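Side-chain contacts in putative uncharacterized protein (Pyrococcus abyssi virus 1, PDB 4HR1), which is of unknown function but, encoded by a virus that infects Pyrococcus abyssi, forms a helical bundle classed as bromodomain-like: residues R17-F22 / V94-V99; D48-A53 / L83-I88; N55-A60 / K76-A81; G100-Q105 / L109-Y114. All blocks are in the same frame, centred on the assembly; numbering follows the deposited sequence.

Contact 1. Residues R17-F22 / V94-V99; sequences RTAIAF and VEMLRV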
loop_
_atom_site.group_PDB
_atom_site.type_symbol
_atom_site.label_atom_id
_atom_site.label_comp_id
_atom_site.label_asym_id
_atom_site.label_seq_id
_atom_site.Cartn_x
_atom_site.Cartn_y
_atom_site.Cartn_z
ATOM N N ARG A 17 -1.289 -1.249 -5.625
ATOM C CA ARG A 17 -2.433 -1.348 -4.706
ATOM C C ARG A 17 -3.477 -0.269 -5.013
ATOM O O ARG A 17 -4.665 -0.590 -5.165
ATOM C CB ARG A 17 -1.996 -1.325 -3.233
ATOM C CG ARG A 17 -1.192 -2.564 -2.836
ATOM C CD ARG A 17 -1.534 -3.038 -1.443
ATOM N NE ARG A 17 -0.351 -3.473 -0.692
ATOM C CZ ARG A 17 0.064 -4.733 -0.600
ATOM N NH1 ARG A 17 -0.582 -5.703 -1.240
ATOM N NH2 ARG A 17 1.138 -5.031 0.115
ATOM N N THR A 18 -3.014 0.989 -5.197
ATOM C CA THR A 18 -3.842 2.148 -5.543
ATOM C C THR A 18 -4.538 1.918 -6.891
ATOM O O THR A 18 -5.713 2.283 -7.044
ATOM C CB THR A 18 -3.010 3.432 -5.526
ATOM O OG1 THR A 18 -2.106 3.450 -4.405
ATOM C CG2 THR A 18 -3.876 4.689 -5.549
ATOM N N ALA A 19 -3.833 1.257 -7.840
ATOM C CA ALA A 19 -4.354 0.911 -9.167
ATOM C C ALA A 19 -5.465 -0.112 -9.068
ATOM O O ALA A 19 -6.420 -0.052 -9.839
ATOM C CB ALA A 19 -3.231 0.383 -10.050
ATOM N N ILE A 20 -5.351 -1.055 -8.113
ATOM C CA ILE A 20 -6.375 -2.078 -7.857
ATOM C C ILE A 20 -7.599 -1.412 -7.199
ATOM O O ILE A 20 -8.722 -1.676 -7.618
ATOM C CB ILE A 20 -5.787 -3.303 -7.072
ATOM C CG1 ILE A 20 -4.971 -4.198 -8.038
ATOM C CG2 ILE A 20 -6.887 -4.150 -6.341
ATOM C CD1 ILE A 20 -3.911 -4.937 -7.411
ATOM N N ALA A 21 -7.376 -0.510 -6.228
ATOM C CA ALA A 21 -8.442 0.267 -5.568
ATOM C C ALA A 21 -9.234 1.035 -6.630
ATOM O O ALA A 21 -10.469 0.980 -6.626
ATOM C CB ALA A 21 -7.844 1.249 -4.554
ATOM N N PHE A 22 -8.508 1.680 -7.586
ATOM C CA PHE A 22 -9.069 2.449 -8.701
ATOM C C PHE A 22 -9.983 1.588 -9.565
ATOM O O PHE A 22 -11.128 1.982 -9.802
ATOM C CB PHE A 22 -7.936 3.065 -9.538
ATOM C CG PHE A 22 -8.363 4.015 -10.631
ATOM C CD1 PHE A 22 -8.707 3.543 -11.892
ATOM C CD2 PHE A 22 -8.363 5.386 -10.419
ATOM C CE1 PHE A 22 -9.076 4.424 -12.910
ATOM C CE2 PHE A 22 -8.713 6.265 -11.444
ATOM C CZ PHE A 22 -9.061 5.781 -12.685
ATOM N N VAL A 94 -3.560 -3.174 -19.014
ATOM C CA VAL A 94 -4.268 -4.014 -19.976
ATOM C C VAL A 94 -5.713 -4.265 -19.505
ATOM O O VAL A 94 -6.633 -4.178 -20.314
ATOM C CB VAL A 94 -3.460 -5.319 -20.237
ATOM C CG1 VAL A 94 -4.297 -6.380 -20.950
ATOM C CG2 VAL A 94 -2.191 -5.013 -21.035
ATOM N N GLU A 95 -5.907 -4.543 -18.197
ATOM C CA GLU A 95 -7.223 -4.768 -17.596
ATOM C C GLU A 95 -8.068 -3.514 -17.655
ATOM O O GLU A 95 -9.228 -3.595 -18.074
ATOM C CB GLU A 95 -7.118 -5.305 -16.150
ATOM C CG GLU A 95 -8.455 -5.629 -15.486
ATOM C CD GLU A 95 -9.284 -6.755 -16.081
ATOM O OE1 GLU A 95 -8.779 -7.466 -16.983
ATOM O OE2 GLU A 95 -10.439 -6.942 -15.628
ATOM N N MET A 96 -7.486 -2.357 -17.244
ATOM C CA MET A 96 -8.136 -1.041 -17.280
ATOM C C MET A 96 -8.712 -0.835 -18.691
ATOM O O MET A 96 -9.924 -0.687 -18.835
ATOM C CB MET A 96 -7.128 0.088 -16.951
ATOM C CG MET A 96 -6.825 0.256 -15.490
ATOM S SD MET A 96 -5.508 1.465 -15.265
ATOM C CE MET A 96 -5.591 1.665 -13.589
ATOM N N LEU A 97 -7.857 -0.952 -19.727
ATOM C CA LEU A 97 -8.228 -0.797 -21.138
ATOM C C LEU A 97 -9.307 -1.747 -21.631
ATOM O O LEU A 97 -10.162 -1.337 -22.410
ATOM C CB LEU A 97 -6.985 -0.862 -22.029
ATOM C CG LEU A 97 -6.070 0.341 -21.887
ATOM C CD1 LEU A 97 -4.652 -0.003 -22.262
ATOM C CD2 LEU A 97 -6.612 1.553 -22.648
ATOM N N ARG A 98 -9.280 -2.994 -21.155
ATOM C CA ARG A 98 -10.229 -4.056 -21.489
ATOM C C ARG A 98 -11.620 -3.803 -20.904
ATOM O O ARG A 98 -12.615 -4.233 -21.491
ATOM C CB ARG A 98 -9.706 -5.398 -20.957
ATOM C CG ARG A 98 -10.023 -6.594 -21.855
ATOM C CD ARG A 98 -10.201 -7.918 -21.104
ATOM N NE ARG A 98 -9.282 -8.112 -19.971
ATOM C CZ ARG A 98 -8.040 -8.584 -20.062
ATOM N NH1 ARG A 98 -7.520 -8.888 -21.246
ATOM N NH2 ARG A 98 -7.300 -8.735 -18.971
ATOM N N VAL A 99 -11.690 -3.139 -19.739
ATOM C CA VAL A 99 -12.952 -2.905 -19.044
ATOM C C VAL A 99 -13.705 -1.624 -19.416
ATOM O O VAL A 99 -14.801 -1.376 -18.898
ATOM C CB VAL A 99 -12.879 -3.216 -17.532
ATOM C CG1 VAL A 99 -12.378 -4.635 -17.314
ATOM C CG2 VAL A 99 -12.001 -2.219 -16.782
#

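Contact 2. Residues D48-A53 / L83-I88; sequences DEIATA and LVLEDI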
loop_
_atom_site.group_PDB
_atom_site.type_symbol
_atom_site.label_atom_id
_atom_site.label_comp_id
_atom_site.label_asym_id
_atom_site.label_seq_id
_atom_site.Cartn_x
_atom_site.Cartn_y
_atom_site.Cartn_z
ATOM N N ASP A 48 -0.093 -9.146 -3.446
ATOM C CA ASP A 48 0.151 -9.530 -2.046
ATOM C C ASP A 48 1.268 -10.580 -1.930
ATOM O O ASP A 48 2.106 -10.470 -1.030
ATOM C CB ASP A 48 -1.135 -10.005 -1.340
ATOM C CG ASP A 48 -2.303 -9.021 -1.343
ATOM O OD1 ASP A 48 -3.456 -9.469 -1.120
ATOM O OD2 ASP A 48 -2.069 -7.807 -1.585
ATOM N N GLU A 49 1.320 -11.538 -2.889
ATOM C CA GLU A 49 2.359 -12.572 -2.936
ATOM C C GLU A 49 3.759 -11.968 -3.090
ATOM O O GLU A 49 4.636 -12.214 -2.260
ATOM C CB GLU A 49 2.073 -13.584 -4.059
ATOM C CG GLU A 49 1.349 -14.827 -3.563
ATOM C CD GLU A 49 0.173 -15.301 -4.394
ATOM O OE1 GLU A 49 0.317 -15.420 -5.633
ATOM O OE2 GLU A 49 -0.884 -15.604 -3.794
ATOM N N ILE A 50 3.954 -11.150 -4.134
ATOM C CA ILE A 50 5.235 -10.512 -4.397
ATOM C C ILE A 50 5.620 -9.543 -3.289
ATOM O O ILE A 50 6.782 -9.516 -2.888
ATOM C CB ILE A 50 5.340 -9.954 -5.849
ATOM C CG1 ILE A 50 6.771 -9.537 -6.230
ATOM C CG2 ILE A 50 4.337 -8.858 -6.138
ATOM C CD1 ILE A 50 7.667 -10.737 -6.493
ATOM N N ALA A 51 4.626 -8.819 -2.731
ATOM C CA ALA A 51 4.838 -7.874 -1.629
ATOM C C ALA A 51 5.526 -8.515 -0.430
ATOM O O ALA A 51 6.490 -7.940 0.078
ATOM C CB ALA A 51 3.527 -7.224 -1.213
ATOM N N THR A 52 5.075 -9.715 -0.007
ATOM C CA THR A 52 5.659 -10.429 1.140
ATOM C C THR A 52 7.082 -10.899 0.894
ATOM O O THR A 52 7.914 -10.845 1.815
ATOM C CB THR A 52 4.726 -11.506 1.712
ATOM O OG1 THR A 52 4.162 -12.262 0.645
ATOM C CG2 THR A 52 3.612 -10.911 2.590
ATOM N N ALA A 53 7.380 -11.290 -0.365
ATOM C CA ALA A 53 8.708 -11.718 -0.790
ATOM C C ALA A 53 9.796 -10.655 -0.560
ATOM O O ALA A 53 10.984 -10.997 -0.543
ATOM C CB ALA A 53 8.677 -12.112 -2.252
ATOM N N LEU A 83 10.811 -7.032 -11.308
ATOM C CA LEU A 83 10.415 -7.522 -12.613
ATOM C C LEU A 83 8.999 -8.061 -12.633
ATOM O O LEU A 83 8.241 -7.760 -13.560
ATOM C CB LEU A 83 11.387 -8.616 -13.032
ATOM C CG LEU A 83 12.140 -8.334 -14.298
ATOM C CD1 LEU A 83 13.560 -8.921 -14.223
ATOM C CD2 LEU A 83 11.322 -8.763 -15.547
ATOM N N VAL A 84 8.646 -8.877 -11.624
ATOM C CA VAL A 84 7.309 -9.487 -11.484
ATOM C C VAL A 84 6.276 -8.354 -11.274
ATOM O O VAL A 84 5.196 -8.385 -11.867
ATOM C CB VAL A 84 7.296 -10.547 -10.337
ATOM C CG1 VAL A 84 5.878 -11.005 -9.988
ATOM C CG2 VAL A 84 8.175 -11.743 -10.694
ATOM N N LEU A 85 6.662 -7.341 -10.473
ATOM C CA LEU A 85 5.859 -6.161 -10.155
ATOM C C LEU A 85 5.543 -5.355 -11.425
ATOM O O LEU A 85 4.405 -4.900 -11.592
ATOM C CB LEU A 85 6.592 -5.282 -9.121
ATOM C CG LEU A 85 6.596 -5.764 -7.667
ATOM C CD1 LEU A 85 7.683 -5.025 -6.843
ATOM C CD2 LEU A 85 5.226 -5.592 -7.025
ATOM N N GLU A 86 6.546 -5.235 -12.350
ATOM C CA GLU A 86 6.390 -4.525 -13.615
ATOM C C GLU A 86 5.480 -5.272 -14.549
ATOM O O GLU A 86 4.676 -4.636 -15.214
ATOM C CB GLU A 86 7.735 -4.107 -14.213
ATOM C CG GLU A 86 7.644 -2.953 -15.196
ATOM C CD GLU A 86 7.225 -1.580 -14.692
ATOM O OE1 GLU A 86 6.834 -0.745 -15.538
ATOM O OE2 GLU A 86 7.371 -1.303 -13.479
ATOM N N ASP A 87 5.488 -6.618 -14.501
ATOM C CA ASP A 87 4.544 -7.420 -15.291
ATOM C C ASP A 87 3.133 -7.221 -14.755
ATOM O O ASP A 87 2.188 -7.158 -15.546
ATOM C CB ASP A 87 4.903 -8.918 -15.257
ATOM C CG ASP A 87 6.259 -9.274 -15.857
ATOM O OD1 ASP A 87 6.505 -8.915 -17.025
ATOM O OD2 ASP A 87 7.036 -9.989 -15.187
ATOM N N ILE A 88 2.988 -7.078 -13.408
ATOM C CA ILE A 88 1.684 -6.849 -12.773
ATOM C C ILE A 88 1.110 -5.510 -13.262
ATOM O O ILE A 88 -0.042 -5.470 -13.712
ATOM C CB ILE A 88 1.713 -7.015 -11.222
ATOM C CG1 ILE A 88 2.081 -8.491 -10.830
ATOM C CG2 ILE A 88 0.356 -6.640 -10.616
ATOM C CD1 ILE A 88 2.737 -8.667 -9.439
#

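Contact 3. Residues N55-A60 / K76-A81; sequences NWDVYA and KEIQKA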
loop_
_atom_site.group_PDB
_atom_site.type_symbol
_atom_site.label_atom_id
_atom_site.label_comp_id
_atom_site.label_asym_id
_atom_site.label_seq_id
_atom_site.Cartn_x
_atom_site.Cartn_y
_atom_site.Cartn_z
ATOM N N ASN A 55 9.391 -7.913 2.118
ATOM C CA ASN A 55 9.250 -7.381 3.491
ATOM C C ASN A 55 10.561 -7.375 4.236
ATOM O O ASN A 55 10.799 -6.501 5.079
ATOM C CB ASN A 55 8.271 -8.236 4.318
ATOM C CG ASN A 55 6.819 -8.163 3.933
ATOM O OD1 ASN A 55 6.370 -7.243 3.231
ATOM N ND2 ASN A 55 6.044 -9.132 4.429
ATOM N N TRP A 56 11.401 -8.395 3.966
ATOM C CA TRP A 56 12.708 -8.521 4.592
ATOM C C TRP A 56 13.523 -7.260 4.360
ATOM O O TRP A 56 14.119 -6.764 5.312
ATOM C CB TRP A 56 13.432 -9.780 4.089
ATOM C CG TRP A 56 13.738 -9.784 2.623
ATOM C CD1 TRP A 56 12.947 -10.267 1.617
ATOM C CD2 TRP A 56 14.918 -9.267 1.995
ATOM N NE1 TRP A 56 13.556 -10.069 0.399
ATOM C CE2 TRP A 56 14.756 -9.428 0.600
ATOM C CE3 TRP A 56 16.087 -8.649 2.476
ATOM C CZ2 TRP A 56 15.734 -9.024 -0.316
ATOM C CZ3 TRP A 56 17.040 -8.216 1.562
ATOM C CH2 TRP A 56 16.862 -8.411 0.189
ATOM N N ASP A 57 13.461 -6.679 3.113
ATOM C CA ASP A 57 14.225 -5.488 2.758
ATOM C C ASP A 57 13.748 -4.196 3.401
ATOM O O ASP A 57 14.570 -3.308 3.688
ATOM C CB ASP A 57 14.460 -5.362 1.253
ATOM C CG ASP A 57 15.599 -4.416 0.930
ATOM O OD1 ASP A 57 15.387 -3.495 0.110
ATOM O OD2 ASP A 57 16.662 -4.507 1.603
ATOM N N VAL A 58 12.439 -4.116 3.697
ATOM C CA VAL A 58 11.860 -2.986 4.409
ATOM C C VAL A 58 12.535 -2.899 5.793
ATOM O O VAL A 58 13.054 -1.835 6.117
ATOM C CB VAL A 58 10.323 -3.070 4.464
ATOM C CG1 VAL A 58 9.717 -1.809 5.082
ATOM C CG2 VAL A 58 9.745 -3.330 3.075
ATOM N N TYR A 59 12.651 -4.039 6.544
ATOM C CA TYR A 59 13.390 -4.042 7.814
ATOM C C TYR A 59 14.898 -4.033 7.601
ATOM O O TYR A 59 15.585 -3.220 8.240
ATOM C CB TYR A 59 13.024 -5.201 8.794
ATOM C CG TYR A 59 13.880 -5.154 10.056
ATOM C CD1 TYR A 59 13.850 -4.044 10.900
ATOM C CD2 TYR A 59 14.819 -6.149 10.326
ATOM C CE1 TYR A 59 14.705 -3.943 11.998
ATOM C CE2 TYR A 59 15.653 -6.078 11.447
ATOM C CZ TYR A 59 15.596 -4.967 12.279
ATOM O OH TYR A 59 16.437 -4.852 13.363
ATOM N N ALA A 60 15.416 -4.971 6.759
ATOM C CA ALA A 60 16.853 -5.121 6.508
ATOM C C ALA A 60 17.564 -3.803 6.246
ATOM O O ALA A 60 18.546 -3.507 6.934
ATOM C CB ALA A 60 17.115 -6.124 5.389
ATOM N N LYS A 76 19.723 -9.513 -6.371
ATOM C CA LYS A 76 19.122 -10.294 -7.466
ATOM C C LYS A 76 17.658 -10.665 -7.218
ATOM O O LYS A 76 16.845 -10.628 -8.153
ATOM C CB LYS A 76 19.962 -11.550 -7.778
ATOM C CG LYS A 76 21.308 -11.255 -8.465
ATOM C CD LYS A 76 22.325 -12.383 -8.264
ATOM C CE LYS A 76 22.240 -13.482 -9.297
ATOM N NZ LYS A 76 23.060 -14.654 -8.900
ATOM N N GLU A 77 17.334 -11.049 -5.960
ATOM C CA GLU A 77 15.986 -11.409 -5.524
ATOM C C GLU A 77 15.103 -10.137 -5.546
ATOM O O GLU A 77 13.954 -10.228 -5.969
ATOM C CB GLU A 77 16.032 -12.066 -4.125
ATOM C CG GLU A 77 14.730 -12.710 -3.658
ATOM C CD GLU A 77 13.652 -11.797 -3.092
ATOM O OE1 GLU A 77 13.986 -10.807 -2.400
ATOM O OE2 GLU A 77 12.459 -12.093 -3.330
ATOM N N ILE A 78 15.646 -8.964 -5.142
ATOM C CA ILE A 78 14.925 -7.685 -5.207
ATOM C C ILE A 78 14.624 -7.349 -6.702
ATOM O O ILE A 78 13.483 -7.000 -7.041
ATOM C CB ILE A 78 15.731 -6.536 -4.523
ATOM C CG1 ILE A 78 15.712 -6.640 -2.991
ATOM C CG2 ILE A 78 15.256 -5.148 -4.995
ATOM C CD1 ILE A 78 14.300 -6.467 -2.308
ATOM N N GLN A 79 15.662 -7.486 -7.581
ATOM C CA GLN A 79 15.565 -7.245 -9.013
ATOM C C GLN A 79 14.568 -8.155 -9.685
ATOM O O GLN A 79 13.843 -7.702 -10.563
ATOM C CB GLN A 79 16.943 -7.318 -9.692
ATOM C CG GLN A 79 17.845 -6.107 -9.415
ATOM C CD GLN A 79 17.304 -4.752 -9.858
ATOM O OE1 GLN A 79 17.475 -3.740 -9.168
ATOM N NE2 GLN A 79 16.666 -4.680 -11.027
ATOM N N LYS A 80 14.495 -9.420 -9.261
ATOM C CA LYS A 80 13.542 -10.380 -9.825
ATOM C C LYS A 80 12.126 -10.063 -9.361
ATOM O O LYS A 80 11.176 -10.299 -10.104
ATOM C CB LYS A 80 13.931 -11.822 -9.466
ATOM C CG LYS A 80 15.023 -12.399 -10.366
ATOM C CD LYS A 80 15.946 -13.395 -9.651
ATOM C CE LYS A 80 15.352 -14.773 -9.438
ATOM N NZ LYS A 80 14.622 -14.885 -8.138
ATOM N N ALA A 81 11.985 -9.516 -8.136
ATOM C CA ALA A 81 10.692 -9.104 -7.598
ATOM C C ALA A 81 10.219 -7.849 -8.352
ATOM O O ALA A 81 9.069 -7.817 -8.812
ATOM C CB ALA A 81 10.801 -8.828 -6.105
#

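Contact 4. Residues G100-Q105 / L109-Y114; sequences GLAQGQ and LKISDY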
loop_
_atom_site.group_PDB
_atom_site.type_symbol
_atom_site.label_atom_id
_atom_site.label_comp_id
_atom_site.label_asym_id
_atom_site.label_seq_id
_atom_site.Cartn_x
_atom_site.Cartn_y
_atom_site.Cartn_z
ATOM N N GLY A 100 -13.152 -0.872 -20.368
ATOM C CA GLY A 100 -13.760 0.357 -20.870
ATOM C C GLY A 100 -13.205 1.630 -20.273
ATOM O O GLY A 100 -13.646 2.724 -20.633
ATOM N N LEU A 101 -12.247 1.492 -19.344
ATOM C CA LEU A 101 -11.552 2.592 -18.679
ATOM C C LEU A 101 -10.656 3.255 -19.736
ATOM O O LEU A 101 -10.087 2.553 -20.588
ATOM C CB LEU A 101 -10.700 2.009 -17.531
ATOM C CG LEU A 101 -10.468 2.759 -16.207
ATOM C CD1 LEU A 101 -11.447 3.896 -15.968
ATOM C CD2 LEU A 101 -10.468 1.790 -15.048
ATOM N N ALA A 102 -10.581 4.603 -19.714
ATOM C CA ALA A 102 -9.810 5.428 -20.655
ATOM C C ALA A 102 -10.273 5.242 -22.126
ATOM O O ALA A 102 -9.466 4.956 -23.021
ATOM C CB ALA A 102 -8.319 5.162 -20.497
ATOM N N GLN A 103 -11.595 5.405 -22.354
ATOM C CA GLN A 103 -12.243 5.241 -23.659
ATOM C C GLN A 103 -11.808 6.336 -24.624
ATOM O O GLN A 103 -11.145 6.041 -25.624
ATOM C CB GLN A 103 -13.774 5.206 -23.501
ATOM C CG GLN A 103 -14.475 4.366 -24.554
ATOM C CD GLN A 103 -14.356 2.894 -24.261
ATOM O OE1 GLN A 103 -14.964 2.373 -23.317
ATOM N NE2 GLN A 103 -13.566 2.191 -25.062
ATOM N N GLY A 104 -12.172 7.577 -24.298
ATOM C CA GLY A 104 -11.804 8.771 -25.051
ATOM C C GLY A 104 -10.644 9.446 -24.351
ATOM O O GLY A 104 -10.771 10.574 -23.863
ATOM N N GLN A 105 -9.520 8.716 -24.258
ATOM C CA GLN A 105 -8.284 9.124 -23.589
ATOM C C GLN A 105 -7.107 8.505 -24.356
ATOM O O GLN A 105 -7.231 7.373 -24.847
ATOM C CB GLN A 105 -8.318 8.616 -22.122
ATOM C CG GLN A 105 -7.177 9.077 -21.195
ATOM C CD GLN A 105 -7.291 8.527 -19.775
ATOM O OE1 GLN A 105 -8.341 8.600 -19.112
ATOM N NE2 GLN A 105 -6.200 7.996 -19.256
ATOM N N LEU A 109 -2.780 7.512 -20.007
ATOM C CA LEU A 109 -1.947 8.632 -19.579
ATOM C C LEU A 109 -2.476 9.474 -18.436
ATOM O O LEU A 109 -1.697 9.832 -17.551
ATOM C CB LEU A 109 -1.625 9.536 -20.766
ATOM C CG LEU A 109 -0.229 9.414 -21.362
ATOM C CD1 LEU A 109 -0.141 10.228 -22.649
ATOM C CD2 LEU A 109 0.862 9.874 -20.372
ATOM N N LYS A 110 -3.769 9.844 -18.476
ATOM C CA LYS A 110 -4.365 10.677 -17.428
ATOM C C LYS A 110 -4.564 9.874 -16.124
ATOM O O LYS A 110 -4.318 10.405 -15.040
ATOM C CB LYS A 110 -5.707 11.278 -17.882
ATOM C CG LYS A 110 -5.637 12.227 -19.072
ATOM C CD LYS A 110 -7.021 12.850 -19.330
ATOM C CE LYS A 110 -7.108 13.591 -20.641
ATOM N NZ LYS A 110 -8.445 14.219 -20.822
ATOM N N ILE A 111 -5.030 8.609 -16.249
ATOM C CA ILE A 111 -5.281 7.688 -15.149
ATOM C C ILE A 111 -3.964 7.467 -14.435
ATOM O O ILE A 111 -3.896 7.627 -13.210
ATOM C CB ILE A 111 -5.882 6.342 -15.666
ATOM C CG1 ILE A 111 -7.366 6.494 -16.053
ATOM C CG2 ILE A 111 -5.673 5.202 -14.651
ATOM C CD1 ILE A 111 -7.884 5.365 -16.801
ATOM N N SER A 112 -2.909 7.161 -15.231
ATOM C CA SER A 112 -1.544 6.924 -14.773
ATOM C C SER A 112 -0.979 8.142 -14.000
ATOM O O SER A 112 -0.428 7.972 -12.909
ATOM C CB SER A 112 -0.651 6.513 -15.945
ATOM O OG SER A 112 0.545 5.886 -15.512
ATOM N N ASP A 113 -1.165 9.352 -14.531
ATOM C CA ASP A 113 -0.706 10.599 -13.897
ATOM C C ASP A 113 -1.442 10.832 -12.561
ATOM O O ASP A 113 -0.802 11.192 -11.565
ATOM C CB ASP A 113 -0.886 11.802 -14.851
ATOM C CG ASP A 113 0.171 11.972 -15.941
ATOM O OD1 ASP A 113 0.926 10.993 -16.214
ATOM O OD2 ASP A 113 0.216 13.063 -16.553
ATOM N N TYR A 114 -2.773 10.576 -12.539
ATOM C CA TYR A 114 -3.597 10.652 -11.339
ATOM C C TYR A 114 -3.085 9.644 -10.286
ATOM O O TYR A 114 -2.863 10.023 -9.140
ATOM C CB TYR A 114 -5.076 10.396 -11.679
ATOM C CG TYR A 114 -5.947 10.151 -10.469
ATOM C CD1 TYR A 114 -6.238 11.179 -9.574
ATOM C CD2 TYR A 114 -6.501 8.895 -10.226
ATOM C CE1 TYR A 114 -7.032 10.956 -8.453
ATOM C CE2 TYR A 114 -7.301 8.662 -9.112
ATOM C CZ TYR A 114 -7.566 9.699 -8.226
ATOM O OH TYR A 114 -8.335 9.470 -7.105
#

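Contact 1. Residues R17-F22 / V94-V99
Met96 meets Ala19 and Phe22 in a buried, apolar contact that ties helix 5-30 to the last turn of helix 72-98. The backbones stay well separated, 9.2 Å between Ala19 CA and Met96 CA, so the gap is spanned by one thioether chain. Beyond CG that chain is stretched out, with chi2 at 174° and chi3 at 170°, which carries the terminal methyl across to the other helix. Met96 CE comes to 4.0 Å from Phe22 CD1, approaching the ring obliquely, and the two side chains cross at about a right angle. The same methyl lies 4.4 Å from Ala19 CB, against the helix surface itself. Next to Met96, Glu95 is buried and salt-bridged to Arg98, whose NE and NH2 both bind Glu95 OE1 side-on; Arg98 NH2 to Glu95 OE1 is 2.8 Å, met nearly in line with the carboxylate C-O bond. Leu23, Leu101, Ile111 and Leu115 also touch Met96, while the Phe22 ring packs edge-to-face with aromatic side chains of the other protein chain. Apolar side chains meeting between helices far apart in sequence are characteristic of the core of a helical bundle such as this one.

Contact 2. Residues D48-A53 / L83-I88
Ile50 projects from helix 48-53 onto three apolar side chains of helix 72-98, Val84, Leu85 and Ile88, and carries the whole contact from its own side. At CB the chain divides. The CG2 methyl takes the crowded position between the backbone N and the carbonyl carbon, and there it finds the tightest packing: Ile50 CG2 is 3.5 Å from Leu85 CD2 and 3.7 Å from Ile88 CD1. The other branch starts anti to the backbone N (chi1 -168°), which sends CG1 along the facing helix; Ile50 CG1 lies 4.0 Å from Leu85 CG. At the tip, Ile50 CD1 rests 3.9 Å from Val84 CB and equally near its CG1 methyl. Leu85 leaves its helix at a slant, and its CG and CD2 bend in against Ile50, whereas Ile88 runs past Ile50 in the opposite sense. The two helical segments are close to antiparallel, at 157°, with axes 10.3 Å apart. Leu16 of helix 5-30 touches both Leu85 and Ile88, adding a third helix to this layer. Asp48, by contrast, is salt-bridged to Arg17 and Lys44, and Glu86 to Lys12. With no hydrogen bond crossing between the segments, the chemistry implies a seam held by dispersion and burial of methyl groups, while Asp48 and Glu86 find their partners elsewhere.

Contact 3. Residues N55-A60 / K76-A81
Trp56 reaches Glu77 and Ile78 from a kinked part of helix 34-63, where the backbone nitrogens of Trp56 and Asp57 lack the usual bond to the preceding turn. Its CG stands between the backbone N and the carbonyl carbon (chi1 63°), turning the indole toward helix 72-98. There Trp56 NE1 donates to Glu77 OE1 at 2.9 Å, a bent bond (136° at the hydrogen). The acceptor lies close to the indole plane, but the donor stands above the carboxylate plane, the ring and carboxylate planes being 57° apart. A second, weak bond runs from the same nitrogen to Ala53 O. Further round the ring, Trp56 CZ2 is 3.5 Å from Ile78 CD1, met obliquely. This is an antiparallel helical hairpin that has begun to splay near its connection: the short axes cross at 127°, and Leu70 of the linking loop touches both Trp56 and Asp57. Asp57 follows with its CB over one face of the indole, offset toward the rim, and with Asp57 CB 3.7 Å from Ile78 CD1, so that this methyl is shared between neighbouring residues. Val58 O accepts a hydrogen bond from an aromatic side chain of the other protein chain, and Tyr59 packs edge-to-face against a ring of that chain.

Contact 4. Residues G100-Q105 / L109-Y114
Ala102 and Ile111 face each other with their CA atoms 7.5 Å apart, and Gln105 and Lys110 do the same, as an irregular loop doubles back on the first turns of helix 109-119. The loop begins at Gly100, whose positive phi (99°) and two bonds back into the last turn make a Schellman motif ending helix 72-98; Ala102 then takes up left-handed helical angles. Between them these turns present Leu101 and Ala102 to the facing helix. One methyl receives both: Ile111 CD1 is 3.7 Å from Leu101 CG and equally 3.7 Å from Ala102 CB. Ile111 puts its CG1 anti to the carbonyl carbon (chi1 -75°), and the CD1 methyl beyond it extends toward the loop. Gln105 reaches across in a fully extended chain, laying its amide group against the start of helix 109-119; Gln105 CD lies 3.7 Å from Lys110 CB. Nearer the backbone the two side chains cross at a slant, with Gln105 CG 4.1 Å from Lys110 CG, while Gln105 meets Ile111 at about a right angle. The apolar half continues into the bundle, where Leu101 and Ile111 both touch Phe22 of helix 5-30, and Leu101 also Tyr26. Helix 109-119 also rests on helix 5-30 through Ser112 on Trp15, and Tyr114 OH is hydrogen-bonded to backbone of the other protein chain.

Contacts 1, 2 and 3 all use helix 72-98, which pairs with helix 5-30 in contact 1 and with helix 34-63 in the other two. Along the chain they are nested, contact 3 inside contact 2 and contact 2 inside contact 1; contact 4 follows in series. Centres of contacts 2 and 3 lie about 11 Å apart, those of contacts 1 and 4 about 10 Å, whereas the centres of contacts 3 and 4 are about 31 Å apart, on opposite sides of the chain's centre. Contacts 1 and 2 touch directly, their centres about 16 Å apart. The bundle is thus joined along its length, and the packing of contact 1 runs on into helix 109-119.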